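Local coordinates for protein 2-oxoglutarate carboxylase small subunit (Hydrogenobacter thermophilus, PDB 7KCT) that belongs to the biotin carboxylase family, with an ATP-grasp domain, and binds adenosine-5'-diphosphate, bicarbonate and magnesium, at residues V317-Q320 with I321-A324; H452-V455 with F456-A459. One frame throughout, in Å; residues are numbered along the deposited sequence.

Interaction 1 of 2, residues V317-Q320 with I321-A324; sequences VKWQ and IRIA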
loop_
_atom_site.group_PDB
_atom_site.type_symbol
_atom_site.label_atom_id
_atom_site.label_comp_id
_atom_site.label_asym_id
_atom_site.label_seq_id
_atom_site.Cartn_x
_atom_site.Cartn_y
_atom_site.Cartn_z
ATOM N N VAL A 317 6.154 14.857 -0.913
ATOM C CA VAL A 317 5.156 15.818 -1.387
ATOM C C VAL A 317 4.565 16.615 -0.219
ATOM O O VAL A 317 4.354 17.827 -0.325
ATOM C CB VAL A 317 4.062 15.092 -2.188
ATOM C CG1 VAL A 317 2.966 16.037 -2.623
ATOM C CG2 VAL A 317 4.657 14.460 -3.427
ATOM N N LYS A 318 4.190 15.939 0.872
ATOM C CA LYS A 318 3.694 16.675 2.025
ATOM C C LYS A 318 4.734 17.696 2.490
ATOM O O LYS A 318 4.383 18.831 2.839
ATOM C CB LYS A 318 3.312 15.705 3.145
ATOM C CG LYS A 318 2.460 16.350 4.223
ATOM C CD LYS A 318 2.002 15.388 5.313
ATOM C CE LYS A 318 0.941 14.433 4.843
ATOM N NZ LYS A 318 0.322 13.708 6.009
ATOM N N TRP A 319 6.028 17.312 2.492
ATOM C CA TRP A 319 7.079 18.251 2.890
ATOM C C TRP A 319 7.196 19.403 1.902
ATOM O O TRP A 319 7.405 20.551 2.318
ATOM C CB TRP A 319 8.448 17.526 3.072
ATOM C CG TRP A 319 8.527 17.026 4.469
ATOM C CD1 TRP A 319 8.480 15.723 4.890
ATOM C CD2 TRP A 319 8.585 17.829 5.666
ATOM N NE1 TRP A 319 8.471 15.675 6.257
ATOM C CE2 TRP A 319 8.578 16.946 6.758
ATOM C CE3 TRP A 319 8.685 19.209 5.910
ATOM C CZ2 TRP A 319 8.640 17.396 8.089
ATOM C CZ3 TRP A 319 8.759 19.650 7.221
ATOM C CH2 TRP A 319 8.730 18.748 8.294
ATOM N N GLN A 320 7.069 19.144 0.595
ATOM C CA GLN A 320 7.018 20.258 -0.338
ATOM C C GLN A 320 6.022 21.305 0.151
ATOM O O GLN A 320 6.304 22.502 0.161
ATOM C CB GLN A 320 6.636 19.780 -1.742
ATOM C CG GLN A 320 7.767 19.276 -2.651
ATOM C CD GLN A 320 7.231 18.873 -4.003
ATOM O OE1 GLN A 320 6.349 17.997 -4.109
ATOM N NE2 GLN A 320 7.668 19.572 -5.031
ATOM N N ILE A 321 4.827 20.859 0.524
ATOM C CA ILE A 321 3.755 21.786 0.845
ATOM C C ILE A 321 4.048 22.511 2.147
ATOM O O ILE A 321 3.847 23.712 2.251
ATOM C CB ILE A 321 2.419 21.029 0.912
ATOM C CG1 ILE A 321 2.066 20.507 -0.487
ATOM C CG2 ILE A 321 1.316 21.969 1.405
ATOM C CD1 ILE A 321 1.061 19.423 -0.484
ATOM N N ARG A 322 4.545 21.803 3.148
ATOM C CA ARG A 322 4.916 22.433 4.401
ATOM C C ARG A 322 6.041 23.447 4.224
ATOM O O ARG A 322 6.056 24.490 4.892
ATOM C CB ARG A 322 5.354 21.371 5.390
ATOM C CG ARG A 322 4.277 20.549 5.995
ATOM C CD ARG A 322 4.895 19.375 6.787
ATOM N NE ARG A 322 3.878 18.885 7.671
ATOM C CZ ARG A 322 3.612 17.608 7.909
ATOM N NH1 ARG A 322 4.320 16.631 7.332
ATOM N NH2 ARG A 322 2.602 17.314 8.729
ATOM N N ILE A 323 7.062 23.087 3.439
ATOM C CA ILE A 323 8.185 23.972 3.170
ATOM C C ILE A 323 7.702 25.236 2.497
ATOM O O ILE A 323 8.130 26.339 2.835
ATOM C CB ILE A 323 9.234 23.241 2.302
ATOM C CG1 ILE A 323 10.099 22.308 3.106
ATOM C CG2 ILE A 323 10.114 24.214 1.553
ATOM C CD1 ILE A 323 10.791 21.261 2.227
ATOM N N ALA A 324 6.784 25.102 1.541
ATOM C CA ALA A 324 6.291 26.275 0.832
ATOM C C ALA A 324 5.501 27.200 1.761
ATOM O O ALA A 324 5.511 28.418 1.567
ATOM C CB ALA A 324 5.418 25.848 -0.348
#

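Interaction 2 of 2, residues H452-V455 with F456-A459; sequences HPHV and FDYA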
loop_
_atom_site.group_PDB
_atom_site.type_symbol
_atom_site.label_atom_id
_atom_site.label_comp_id
_atom_site.label_asym_id
_atom_site.label_seq_id
_atom_site.Cartn_x
_atom_site.Cartn_y
_atom_site.Cartn_z
ATOM N N HIS A 452 18.571 -7.492 -23.737
ATOM C CA HIS A 452 17.768 -8.617 -23.256
ATOM C C HIS A 452 16.505 -8.725 -24.089
ATOM O O HIS A 452 15.398 -8.464 -23.604
ATOM C CB HIS A 452 17.456 -8.473 -21.769
ATOM C CG HIS A 452 18.672 -8.546 -20.904
ATOM N ND1 HIS A 452 19.593 -7.521 -20.832
ATOM C CD2 HIS A 452 19.158 -9.542 -20.130
ATOM C CE1 HIS A 452 20.578 -7.874 -20.029
ATOM N NE2 HIS A 452 20.332 -9.090 -19.576
ATOM N N PRO A 453 16.629 -9.190 -25.336
ATOM C CA PRO A 453 15.440 -9.313 -26.188
ATOM C C PRO A 453 14.437 -10.329 -25.646
ATOM O O PRO A 453 13.249 -10.272 -25.999
ATOM C CB PRO A 453 16.034 -9.733 -27.547
ATOM C CG PRO A 453 17.269 -10.475 -27.213
ATOM C CD PRO A 453 17.820 -9.813 -25.947
ATOM N N HIS A 454 14.879 -11.218 -24.775
ATOM C CA HIS A 454 14.001 -12.235 -24.206
ATOM C C HIS A 454 12.875 -11.640 -23.344
ATOM O O HIS A 454 11.835 -12.289 -23.156
ATOM C CB HIS A 454 14.826 -13.200 -23.366
ATOM C CG HIS A 454 14.063 -14.387 -22.891
ATOM N ND1 HIS A 454 13.165 -15.067 -23.697
ATOM C CD2 HIS A 454 14.021 -14.992 -21.681
ATOM C CE1 HIS A 454 12.629 -16.059 -23.007
ATOM N NE2 HIS A 454 13.138 -16.040 -21.785
ATOM N N VAL A 455 13.043 -10.422 -22.821
ATOM C CA VAL A 455 11.996 -9.900 -21.938
ATOM C C VAL A 455 10.800 -9.470 -22.755
ATOM O O VAL A 455 9.696 -9.331 -22.204
ATOM C CB VAL A 455 12.535 -8.798 -21.007
ATOM C CG1 VAL A 455 13.604 -9.377 -20.120
ATOM C CG2 VAL A 455 13.047 -7.639 -21.822
ATOM N N PHE A 456 10.958 -9.323 -24.060
ATOM C CA PHE A 456 9.828 -9.079 -24.941
ATOM C C PHE A 456 9.118 -10.349 -25.423
ATOM O O PHE A 456 8.153 -10.243 -26.182
ATOM C CB PHE A 456 10.268 -8.288 -26.165
ATOM C CG PHE A 456 10.881 -6.951 -25.847
ATOM C CD1 PHE A 456 12.192 -6.869 -25.404
ATOM C CD2 PHE A 456 10.148 -5.777 -26.010
ATOM C CE1 PHE A 456 12.790 -5.619 -25.132
ATOM C CE2 PHE A 456 10.709 -4.547 -25.725
ATOM C CZ PHE A 456 12.056 -4.461 -25.297
ATOM N N ASP A 457 9.518 -11.525 -24.977
ATOM C CA ASP A 457 8.880 -12.769 -25.397
ATOM C C ASP A 457 7.743 -13.060 -24.409
ATOM O O ASP A 457 7.981 -13.365 -23.243
ATOM C CB ASP A 457 9.887 -13.922 -25.435
ATOM C CG ASP A 457 11.023 -13.739 -26.495
ATOM O OD1 ASP A 457 10.806 -13.087 -27.551
ATOM O OD2 ASP A 457 12.147 -14.266 -26.246
ATOM N N TYR A 458 6.509 -12.907 -24.851
ATOM C CA TYR A 458 5.388 -13.297 -24.003
ATOM C C TYR A 458 4.176 -13.489 -24.900
ATOM O O TYR A 458 4.111 -12.932 -25.996
ATOM C CB TYR A 458 5.114 -12.257 -22.905
ATOM C CG TYR A 458 4.923 -10.850 -23.396
ATOM C CD1 TYR A 458 3.733 -10.461 -23.985
ATOM C CD2 TYR A 458 5.927 -9.889 -23.240
ATOM C CE1 TYR A 458 3.552 -9.151 -24.419
ATOM C CE2 TYR A 458 5.747 -8.590 -23.657
ATOM C CZ TYR A 458 4.562 -8.228 -24.241
ATOM O OH TYR A 458 4.395 -6.936 -24.675
ATOM N N ALA A 459 3.207 -14.260 -24.411
ATOM C CA ALA A 459 1.982 -14.501 -25.159
ATOM C C ALA A 459 0.976 -13.391 -24.891
ATOM O O ALA A 459 0.953 -12.788 -23.811
ATOM C CB ALA A 459 1.374 -15.854 -24.779
#

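Interaction 1 of 2, residues V317-Q320 with I321-A324
Arg322 lays its aliphatic stem across Trp319, one turn of helix apart. Its CD stands 3.9 Å from the centroid of the Trp319 six-membered ring, close to the ring normal, a CH-pi contact over one face but offset toward the rim. The guanidinium continues past the indole, its plane turned 52° from the ring; with Arg322 CZ 5.2 Å from the same centroid, any cation-pi attraction is weak. What covers the guanidinium from one face is the Lys318 stem, whose CD lies 3.3 Å from Arg322 NH1. With chi1 at -165°, Lys318 points CG away from its own amide nitrogen and sends the chain obliquely across the arginine's end, and a bend at chi3 then turns the amine to a salt bridge with Glu32.

Underneath runs regular alpha-helical i to i+4 bonding, from Ile321 N to Val317 O through Ala324 N to Gln320 O; the shortest is Ile323 N to Trp319 O, 2.8 Å. The tight part of the contact is this layering of Trp319, Arg322 and the Lys318 stem. The buried sides of helix 316-324 pack against the rest of the fold. Val317 and Ile321 press on helix 20-32 of the biotin carboxylase N-terminal region, their own methyls meeting loosely, CG1 to CD1 at 4.4 Å. Ile323 brings CG1 to the edge of the indole, and both residues rest on Leu222 of strand 215-223. Gln320 hydrogen-bonds His87 through OE1. The solvent side lies at the polar end of Arg322, the one partly exposed residue here, which has a long, weak ion pair with Glu327.

Lys318 NZ and Arg322 NH2 are 5.1 Å apart, like charges near each other; Glu32 and, more weakly, Glu327 probably offset them, while the Arg322 stem gives the indole an apolar cover.

Interaction 2 of 2, residues H452-V455 with F456-A459
Pro453 to Phe456 wind as a short 3-10 turn, with Phe456 N bonded to Pro453 O at 3.1 Å and Asp457 N to His454 O at 3.0 Å, each donor standing well above the plane of its carbonyl. On the outer side, His454 ND1 donates to Asp457 OD2 over 2.9 Å, nearly straight at 165°. The carboxylate oxygen lies in the imidazole plane and is met on its anti side, while the two flat groups are turned 65° against each other. The His454 ring swings out to that position with CG anti to the backbone N (chi1 -172°). The inner side is apolar: Val455 CG2 comes obliquely to Phe456 CD1 at 3.8 Å, and the edge of the phenyl ring passes Pro453 O. Farther on, Tyr458 turns its ring edge toward Val455 O.

Val455 and Phe456 settle on Leu429 of helix 427-435, from which Asn432 hydrogen-bonds the carbonyls of Val455 and Asp457. Tyr458 packs against Pro428 of that helix and makes a cation-pi contact with Lys353, in the loop following strand 341-351, while His452 stacks on Tyr448 of the preceding helix 448-451.

Overall arrangement
The two contacts lie on opposite sides of the chain's centre, their own centres 41 Å apart, and share no helix or strand. Interaction 1 is buried, where helix 316-324 of the ATP-grasp region meets helix 20-32 and strand 215-223, and its Lys318 also packs on Arg410 of the second subunit. Interaction 2 is a surface turn after helix 448-451, close to the end of the modelled chain, and touches no other chain of the assembly. Chemistry follows place: in 317-324 an arginine lends its carbon stem to an indole and a lysine stem covers the guanidinium, whereas in 452-459 a histidine and an aspartate three residues on pair directly on the exposed side, leaving apolar groups to face the protein.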